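Local coordinates for protein ribosomal RNA small subunit methyltransferase E (Bacillus subtilis, PDB 1VHK) that probably methylates the N3 position of a single uridine in 16S rRNA of the assembled 30S ribosomal subunit, using S-adenosyl-L-methionine as methyl donor, at residues 102-114 with 145-159. Residues are numbered along the deposited sequence; the frame is centred on the assembly and turned at random.
Sequences GTELGAHAFIPFQ and SYRNEVPRVMDVHSF
At one edge of the parallel sheet of the SPOUT methyltransferase domain, Phe110 in strand 109-113 pairs with the short outermost strand 152-153 through Phe110 N to Arg152 O (2.7 Å) and Met154 N to Phe110 O. Past this ladder the register slips by one residue, and Pro112 O and Gln114 N grip His157 N and O in a separate bridge. Strand 82-88 bonds to the other edge of 109-113. Between the two ladders Ile111 CG2 sits over the centre of the His157 ring, a CH-pi contact of 3.8 Å to the centroid. That ring is fixed in rotation because His157 ND1 donates to Asp155 O (2.7 Å) in the ring plane. The Ile111 and selenomethionine Met154 side chains lie side by side, pointing the same way, with Ile111 CG1 against the selenium.

At the other end, Arg147 closes over the Schellman turn that ends helix 94-104. Bends at chi2 and chi3 (-70° and -72°) curl its chain back, so that NH1 reaches Thr103 O (2.8 Å), which also accepts from Gly106 N, while NH2 reaches Ala107 O from well above the carbonyl plane. Glu149 OE2 and Glu78 make salt bridges to the same guanidinium, probably stabilising its charge. Pro151 CG packs against Thr103 CG2. Between the two segments a water donates to His108 O (2.6 Å) and accepts from Arg152 N (2.8 Å).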
ATOM      1  N   GLY A 102      -4.990   1.534   3.036  1.00 17.01           N
ATOM      2  CA  GLY A 102      -5.645   2.499   2.255  1.00 16.07           C
ATOM      3  C   GLY A 102      -5.357   3.919   2.710  1.00 20.33           C
ATOM      4  O   GLY A 102      -5.220   4.822   1.866  1.00 22.36           O
ATOM      5  N   THR A 103      -5.453   4.198   4.016  1.00 20.06           N
ATOM      6  CA  THR A 103      -5.122   5.535   4.498  1.00 21.68           C
ATOM      7  C   THR A 103      -3.621   5.785   4.282  1.00 21.13           C
ATOM      8  O   THR A 103      -3.247   6.824   3.705  1.00 17.85           O
ATOM      9  CB  THR A 103      -5.517   5.757   5.977  1.00 23.97           C
ATOM     10  OG1 THR A 103      -6.915   5.447   6.142  1.00 20.45           O
ATOM     11  CG2 THR A 103      -5.305   7.202   6.420  1.00 18.63           C
ATOM     12  N   GLU A 104      -2.762   4.837   4.676  1.00 20.58           N
ATOM     13  CA  GLU A 104      -1.321   5.041   4.461  1.00 22.48           C
ATOM     14  C   GLU A 104      -1.138   5.465   2.979  1.00 23.31           C
ATOM     15  O   GLU A 104      -0.531   6.489   2.725  1.00 24.05           O
ATOM     16  CB  GLU A 104      -0.429   3.868   4.749  1.00 22.59           C
ATOM     17  CG  GLU A 104      -0.605   2.993   5.941  1.00 28.13           C
ATOM     18  CD  GLU A 104       0.301   1.787   6.091  1.00 27.11           C
ATOM     19  OE1 GLU A 104       1.490   1.807   5.715  1.00 23.47           O
ATOM     20  OE2 GLU A 104      -0.147   0.738   6.642  1.00 26.33           O
ATOM     21  N   LEU A 105      -1.741   4.758   2.013  1.00 21.41           N
ATOM     22  CA  LEU A 105      -1.625   5.073   0.636  1.00 20.85           C
ATOM     23  C   LEU A 105      -2.360   6.267   0.073  1.00 21.53           C
ATOM     24  O   LEU A 105      -2.362   6.436  -1.171  1.00 21.10           O
ATOM     25  CB  LEU A 105      -1.881   3.824  -0.241  1.00 18.72           C
ATOM     26  CG  LEU A 105      -0.871   2.703   0.034  1.00 22.88           C
ATOM     27  CD1 LEU A 105      -1.440   1.359  -0.374  1.00 21.85           C
ATOM     28  CD2 LEU A 105       0.471   2.981  -0.641  1.00 22.90           C
ATOM     29  N   GLY A 106      -2.988   7.132   0.848  1.00 21.14           N
ATOM     30  CA  GLY A 106      -3.638   8.305   0.360  1.00 20.88           C
ATOM     31  C   GLY A 106      -5.097   8.298   0.075  1.00 20.92           C
ATOM     32  O   GLY A 106      -5.618   9.341  -0.391  1.00 22.87           O
ATOM     33  N   ALA A 107      -5.833   7.226   0.251  1.00 20.83           N
ATOM     34  CA  ALA A 107      -7.268   7.182  -0.021  1.00 20.56           C
ATOM     35  C   ALA A 107      -7.993   8.333   0.651  1.00 21.97           C
ATOM     36  O   ALA A 107      -7.696   8.684   1.795  1.00 19.95           O
ATOM     37  CB  ALA A 107      -7.835   5.860   0.525  1.00 19.78           C
ATOM     38  N   HIS A 108      -9.008   8.892  -0.026  1.00 24.82           N
ATOM     39  CA  HIS A 108      -9.754  10.018   0.508  1.00 25.91           C
ATOM     40  C   HIS A 108     -10.934   9.601   1.358  1.00 24.69           C
ATOM     41  O   HIS A 108     -11.261  10.288   2.324  1.00 24.10           O
ATOM     42  CB  HIS A 108     -10.217  11.018  -0.580  1.00 29.08           C
ATOM     43  CG  HIS A 108     -10.996  12.159   0.026  1.00 32.18           C
ATOM     44  ND1 HIS A 108     -10.382  13.187   0.730  1.00 35.42           N
ATOM     45  CD2 HIS A 108     -12.324  12.383   0.115  1.00 30.79           C
ATOM     46  CE1 HIS A 108     -11.311  14.008   1.197  1.00 32.35           C
ATOM     47  NE2 HIS A 108     -12.493  13.541   0.832  1.00 32.53           N
ATOM     48  N   ALA A 109     -11.539   8.447   1.063  1.00 24.81           N
ATOM     49  CA  ALA A 109     -12.699   8.064   1.900  1.00 25.72           C
ATOM     50  C   ALA A 109     -13.021   6.607   1.598  1.00 25.57           C
ATOM     51  O   ALA A 109     -12.486   6.130   0.613  1.00 23.59           O
ATOM     52  CB  ALA A 109     -13.895   8.955   1.603  1.00 23.55           C
ATOM     53  N   PHE A 110     -13.713   5.931   2.546  1.00 24.81           N
ATOM     54  CA  PHE A 110     -14.030   4.529   2.264  1.00 24.38           C
ATOM     55  C   PHE A 110     -15.529   4.316   2.284  1.00 26.10           C
ATOM     56  O   PHE A 110     -16.273   5.001   2.994  1.00 28.56           O
ATOM     57  CB  PHE A 110     -13.353   3.593   3.253  1.00 22.10           C
ATOM     58  CG  PHE A 110     -11.868   3.654   3.301  1.00 16.99           C
ATOM     59  CD1 PHE A 110     -11.087   2.827   2.534  1.00 14.63           C
ATOM     60  CD2 PHE A 110     -11.251   4.605   4.117  1.00 18.08           C
ATOM     61  CE1 PHE A 110      -9.702   2.886   2.624  1.00 19.73           C
ATOM     62  CE2 PHE A 110      -9.872   4.696   4.189  1.00 16.66           C
ATOM     63  CZ  PHE A 110      -9.102   3.818   3.446  1.00 19.34           C
ATOM     64  N   ILE A 111     -16.033   3.468   1.405  1.00 27.20           N
ATOM     65  CA  ILE A 111     -17.480   3.222   1.330  1.00 27.90           C
ATOM     66  C   ILE A 111     -17.723   1.709   1.237  1.00 28.58           C
ATOM     67  O   ILE A 111     -17.584   1.173   0.140  1.00 29.55           O
ATOM     68  CB  ILE A 111     -18.086   3.823   0.055  1.00 26.91           C
ATOM     69  CG1 ILE A 111     -17.829   5.337  -0.053  1.00 25.22           C
ATOM     70  CG2 ILE A 111     -19.568   3.517   0.002  1.00 26.75           C
ATOM     71  CD1 ILE A 111     -18.128   5.837  -1.454  1.00 26.88           C
ATOM     72  N   PRO A 112     -18.022   1.072   2.346  1.00 28.07           N
ATOM     73  CA  PRO A 112     -18.288  -0.359   2.385  1.00 28.15           C
ATOM     74  C   PRO A 112     -19.700  -0.612   1.880  1.00 27.95           C
ATOM     75  O   PRO A 112     -20.577   0.234   2.125  1.00 27.21           O
ATOM     76  CB  PRO A 112     -18.164  -0.718   3.858  1.00 28.40           C
ATOM     77  CG  PRO A 112     -17.642   0.488   4.531  1.00 28.31           C
ATOM     78  CD  PRO A 112     -18.143   1.663   3.700  1.00 28.14           C
ATOM     79  N   PHE A 113     -19.943  -1.728   1.211  1.00 27.92           N
ATOM     80  CA  PHE A 113     -21.318  -1.923   0.717  1.00 30.75           C
ATOM     81  C   PHE A 113     -21.662  -3.381   0.668  1.00 31.55           C
ATOM     82  O   PHE A 113     -20.750  -4.192   0.511  1.00 32.20           O
ATOM     83  CB  PHE A 113     -21.516  -1.223  -0.637  1.00 30.89           C
ATOM     84  CG  PHE A 113     -20.747  -1.874  -1.755  1.00 28.76           C
ATOM     85  CD1 PHE A 113     -19.509  -1.394  -2.139  1.00 24.63           C
ATOM     86  CD2 PHE A 113     -21.259  -2.981  -2.400  1.00 29.64           C
ATOM     87  CE1 PHE A 113     -18.806  -2.017  -3.144  1.00 26.38           C
ATOM     88  CE2 PHE A 113     -20.540  -3.635  -3.374  1.00 30.22           C
ATOM     89  CZ  PHE A 113     -19.297  -3.150  -3.744  1.00 29.48           C
ATOM     90  N   GLN A 114     -22.947  -3.705   0.882  1.00 33.86           N
ATOM     91  CA  GLN A 114     -23.317  -5.137   0.843  1.00 35.45           C
ATOM     92  C   GLN A 114     -23.174  -5.625  -0.588  1.00 37.08           C
ATOM     93  O   GLN A 114     -23.728  -4.961  -1.491  1.00 39.47           O
ATOM     94  CB  GLN A 114     -24.778  -5.329   1.267  1.00 35.00           C
ATOM     95  CG  GLN A 114     -25.136  -6.758   1.631  1.00 34.34           C
ATOM     96  CD  GLN A 114     -24.321  -7.307   2.781  1.00 41.05           C
ATOM     97  OE1 GLN A 114     -24.059  -6.586   3.770  1.00 47.65           O
ATOM     98  NE2 GLN A 114     -23.879  -8.565   2.700  1.00 35.06           N
ATOM     99  N   SER A 145       1.083   8.028   9.105  1.00 29.90           N
ATOM    100  CA  SER A 145       1.537   8.222   7.742  1.00 29.09           C
ATOM    101  C   SER A 145       1.714   9.672   7.362  1.00 29.30           C
ATOM    102  O   SER A 145       2.046   9.967   6.206  1.00 29.41           O
ATOM    103  CB  SER A 145       0.598   7.542   6.743  1.00 26.35           C
ATOM    104  OG  SER A 145      -0.681   8.124   6.821  1.00 28.06           O
ATOM    105  N   TYR A 146       1.423  10.569   8.289  1.00 29.50           N
ATOM    106  CA  TYR A 146       1.600  11.991   8.091  1.00 28.19           C
ATOM    107  C   TYR A 146       0.637  12.540   7.064  1.00 27.67           C
ATOM    108  O   TYR A 146       1.011  13.354   6.222  1.00 28.44           O
ATOM    109  CB  TYR A 146       3.060  12.306   7.708  1.00 26.98           C
ATOM    110  CG  TYR A 146       3.964  12.371   8.909  1.00 27.65           C
ATOM    111  CD1 TYR A 146       4.994  13.286   9.001  1.00 27.73           C
ATOM    112  CD2 TYR A 146       3.720  11.581  10.027  1.00 30.85           C
ATOM    113  CE1 TYR A 146       5.780  13.378  10.122  1.00 29.38           C
ATOM    114  CE2 TYR A 146       4.493  11.670  11.161  1.00 32.61           C
ATOM    115  CZ  TYR A 146       5.541  12.570  11.204  1.00 31.60           C
ATOM    116  OH  TYR A 146       6.335  12.613  12.329  1.00 31.37           O
ATOM    117  N   ARG A 147      -0.598  12.074   7.137  1.00 27.53           N
ATOM    118  CA  ARG A 147      -1.638  12.608   6.256  1.00 28.10           C
ATOM    119  C   ARG A 147      -2.004  14.006   6.795  1.00 28.33           C
ATOM    120  O   ARG A 147      -1.677  14.325   7.937  1.00 24.97           O
ATOM    121  CB  ARG A 147      -2.858  11.690   6.273  1.00 28.16           C
ATOM    122  CG  ARG A 147      -2.756  10.427   5.483  1.00 27.24           C
ATOM    123  CD  ARG A 147      -2.745  10.665   3.975  1.00 30.89           C
ATOM    124  NE  ARG A 147      -4.035  11.082   3.463  1.00 31.00           N
ATOM    125  CZ  ARG A 147      -5.086  10.300   3.277  1.00 29.44           C
ATOM    126  NH1 ARG A 147      -5.024   9.005   3.543  1.00 29.47           N
ATOM    127  NH2 ARG A 147      -6.198  10.837   2.816  1.00 29.49           N
ATOM    128  N   ASN A 148      -2.553  14.853   5.943  1.00 30.63           N
ATOM    129  CA  ASN A 148      -2.988  16.181   6.315  1.00 33.10           C
ATOM    130  C   ASN A 148      -4.490  16.165   6.621  1.00 34.94           C
ATOM    131  O   ASN A 148      -5.040  17.207   6.962  1.00 36.23           O
ATOM    132  CB  ASN A 148      -2.732  17.203   5.215  1.00 37.53           C
ATOM    133  CG  ASN A 148      -1.240  17.470   5.034  1.00 42.51           C
ATOM    134  OD1 ASN A 148      -0.558  16.605   4.482  1.00 44.29           O
ATOM    135  ND2 ASN A 148      -0.761  18.619   5.499  1.00 39.28           N
ATOM    136  N   GLU A 149      -5.095  14.995   6.482  1.00 34.79           N
ATOM    137  CA  GLU A 149      -6.479  14.746   6.708  1.00 35.51           C
ATOM    138  C   GLU A 149      -6.708  13.279   7.128  1.00 35.01           C
ATOM    139  O   GLU A 149      -5.969  12.397   6.712  1.00 35.07           O
ATOM    140  CB  GLU A 149      -7.347  14.974   5.446  1.00 39.46           C
ATOM    141  CG  GLU A 149      -7.331  13.823   4.467  1.00 48.22           C
ATOM    142  CD  GLU A 149      -8.547  13.613   3.619  1.00 55.19           C
ATOM    143  OE1 GLU A 149      -8.994  14.555   2.922  1.00 56.63           O
ATOM    144  OE2 GLU A 149      -9.102  12.471   3.601  1.00 59.43           O
ATOM    145  N   VAL A 150      -7.807  13.064   7.827  1.00 33.96           N
ATOM    146  CA  VAL A 150      -8.231  11.730   8.243  1.00 32.16           C
ATOM    147  C   VAL A 150      -9.370  11.268   7.335  1.00 32.95           C
ATOM    148  O   VAL A 150     -10.407  11.931   7.222  1.00 32.47           O
ATOM    149  CB  VAL A 150      -8.742  11.778   9.699  1.00 28.41           C
ATOM    150  CG1 VAL A 150      -9.268  10.415  10.113  1.00 22.39           C
ATOM    151  CG2 VAL A 150      -7.627  12.291  10.616  1.00 25.32           C
ATOM    152  N   PRO A 151      -9.166  10.187   6.612  1.00 33.61           N
ATOM    153  CA  PRO A 151     -10.173   9.705   5.682  1.00 34.86           C
ATOM    154  C   PRO A 151     -11.450   9.291   6.402  1.00 34.97           C
ATOM    155  O   PRO A 151     -11.410   8.656   7.444  1.00 34.57           O
ATOM    156  CB  PRO A 151      -9.535   8.556   4.947  1.00 33.27           C
ATOM    157  CG  PRO A 151      -8.140   8.477   5.386  1.00 33.80           C
ATOM    158  CD  PRO A 151      -7.949   9.361   6.579  1.00 33.98           C
ATOM    159  N   ARG A 152     -12.581   9.667   5.812  1.00 36.37           N
ATOM    160  CA  ARG A 152     -13.889   9.325   6.318  1.00 38.12           C
ATOM    161  C   ARG A 152     -14.331   7.936   5.884  1.00 37.53           C
ATOM    162  O   ARG A 152     -13.987   7.412   4.820  1.00 38.17           O
ATOM    163  CB  ARG A 152     -14.904  10.397   5.940  1.00 45.40           C
ATOM    164  CG  ARG A 152     -16.354  10.019   6.180  1.00 54.11           C
ATOM    165  CD  ARG A 152     -17.229  11.225   6.471  1.00 61.21           C
ATOM    166  NE  ARG A 152     -17.749  11.859   5.265  1.00 65.78           N
ATOM    167  CZ  ARG A 152     -18.930  11.602   4.717  1.00 68.74           C
ATOM    168  NH1 ARG A 152     -19.275  12.252   3.607  1.00 69.24           N
ATOM    169  NH2 ARG A 152     -19.761  10.719   5.264  1.00 68.06           N
ATOM    170  N   VAL A 153     -14.908   7.211   6.825  1.00 38.37           N
ATOM    171  CA  VAL A 153     -15.414   5.857   6.575  1.00 41.49           C
ATOM    172  C   VAL A 153     -16.942   5.940   6.613  1.00 43.89           C
ATOM    173  O   VAL A 153     -17.527   6.412   7.598  1.00 45.50           O
ATOM    174  CB  VAL A 153     -14.906   4.844   7.594  1.00 37.71           C
ATOM    175  CG1 VAL A 153     -15.130   3.410   7.119  1.00 37.66           C
ATOM    176  CG2 VAL A 153     -13.446   5.054   7.912  1.00 36.32           C
HETATM  177  N   MSE A 154     -17.601   5.606   5.520  1.00 46.16           N
HETATM  178  CA  MSE A 154     -19.061   5.793   5.470  1.00 48.45           C
HETATM  179  C   MSE A 154     -19.805   4.632   6.074  1.00 47.35           C
HETATM  180  O   MSE A 154     -19.217   3.671   6.579  1.00 45.52           O
HETATM  181  CB  MSE A 154     -19.467   6.072   4.024  1.00 57.27           C
HETATM  182  CG  MSE A 154     -18.615   7.171   3.371  1.00 66.89           C
HETATM  183 SE   MSE A 154     -19.531   7.942   1.857  1.00 81.72          SE
HETATM  184  CE  MSE A 154     -20.966   8.808   2.773  1.00 79.03           C
ATOM    185  N   ASP A 155     -21.138   4.706   6.051  1.00 48.24           N
ATOM    186  CA  ASP A 155     -21.934   3.590   6.595  1.00 48.59           C
ATOM    187  C   ASP A 155     -22.052   2.502   5.539  1.00 47.87           C
ATOM    188  O   ASP A 155     -21.971   2.797   4.342  1.00 48.84           O
ATOM    189  CB  ASP A 155     -23.309   4.054   7.020  1.00 53.38           C
ATOM    190  CG  ASP A 155     -23.349   4.555   8.448  1.00 58.75           C
ATOM    191  OD1 ASP A 155     -23.953   5.633   8.668  1.00 60.71           O
ATOM    192  OD2 ASP A 155     -22.777   3.858   9.321  1.00 61.44           O
ATOM    193  N   VAL A 156     -22.140   1.244   5.960  1.00 46.60           N
ATOM    194  CA  VAL A 156     -22.280   0.200   4.934  1.00 46.19           C
ATOM    195  C   VAL A 156     -23.494   0.504   4.058  1.00 45.21           C
ATOM    196  O   VAL A 156     -24.561   0.927   4.470  1.00 43.89           O
ATOM    197  CB  VAL A 156     -22.281  -1.193   5.517  1.00 47.69           C
ATOM    198  CG1 VAL A 156     -21.314  -1.258   6.706  1.00 45.81           C
ATOM    199  CG2 VAL A 156     -23.662  -1.655   5.925  1.00 51.36           C
ATOM    200  N   HIS A 157     -23.229   0.495   2.750  1.00 44.33           N
ATOM    201  CA  HIS A 157     -24.184   0.837   1.734  1.00 41.21           C
ATOM    202  C   HIS A 157     -24.819  -0.408   1.127  1.00 41.22           C
ATOM    203  O   HIS A 157     -24.178  -1.440   0.974  1.00 38.98           O
ATOM    204  CB  HIS A 157     -23.478   1.572   0.565  1.00 36.43           C
ATOM    205  CG  HIS A 157     -23.302   3.040   0.766  1.00 29.24           C
ATOM    206  ND1 HIS A 157     -22.728   3.584   1.870  1.00 27.38           N
ATOM    207  CD2 HIS A 157     -23.622   4.085  -0.046  1.00 28.43           C
ATOM    208  CE1 HIS A 157     -22.742   4.907   1.775  1.00 28.95           C
ATOM    209  NE2 HIS A 157     -23.265   5.243   0.609  1.00 25.91           N
ATOM    210  N   SER A 158     -26.115  -0.270   0.831  1.00 41.93           N
ATOM    211  CA  SER A 158     -26.740  -1.405   0.101  1.00 43.05           C
ATOM    212  C   SER A 158     -26.120  -1.290  -1.308  1.00 42.54           C
ATOM    213  O   SER A 158     -25.652  -0.207  -1.642  1.00 43.17           O
ATOM    214  CB  SER A 158     -28.238  -1.218   0.012  1.00 43.61           C
ATOM    215  OG  SER A 158     -28.556  -0.112  -0.855  1.00 45.68           O
ATOM    216  N   PHE A 159     -26.194  -2.309  -2.118  1.00 44.95           N
ATOM    217  CA  PHE A 159     -25.721  -2.228  -3.493  1.00 46.05           C
ATOM    218  C   PHE A 159     -26.434  -1.103  -4.231  1.00 46.09           C
ATOM    219  O   PHE A 159     -25.820  -0.370  -4.988  1.00 46.86           O
ATOM    220  CB  PHE A 159     -25.934  -3.557  -4.219  1.00 49.18           C
ATOM    221  CG  PHE A 159     -25.270  -3.545  -5.571  1.00 53.98           C
ATOM    222  CD1 PHE A 159     -25.993  -3.197  -6.696  1.00 54.96           C
ATOM    223  CD2 PHE A 159     -23.924  -3.852  -5.697  1.00 54.62           C
ATOM    224  CE1 PHE A 159     -25.381  -3.169  -7.940  1.00 55.40           C
ATOM    225  CE2 PHE A 159     -23.312  -3.814  -6.937  1.00 56.04           C
ATOM    226  CZ  PHE A 159     -24.048  -3.475  -8.060  1.00 56.20           C
TER
HETATM  227  O   HOH W   1     -12.893  11.641   3.827  1.00 42.03           O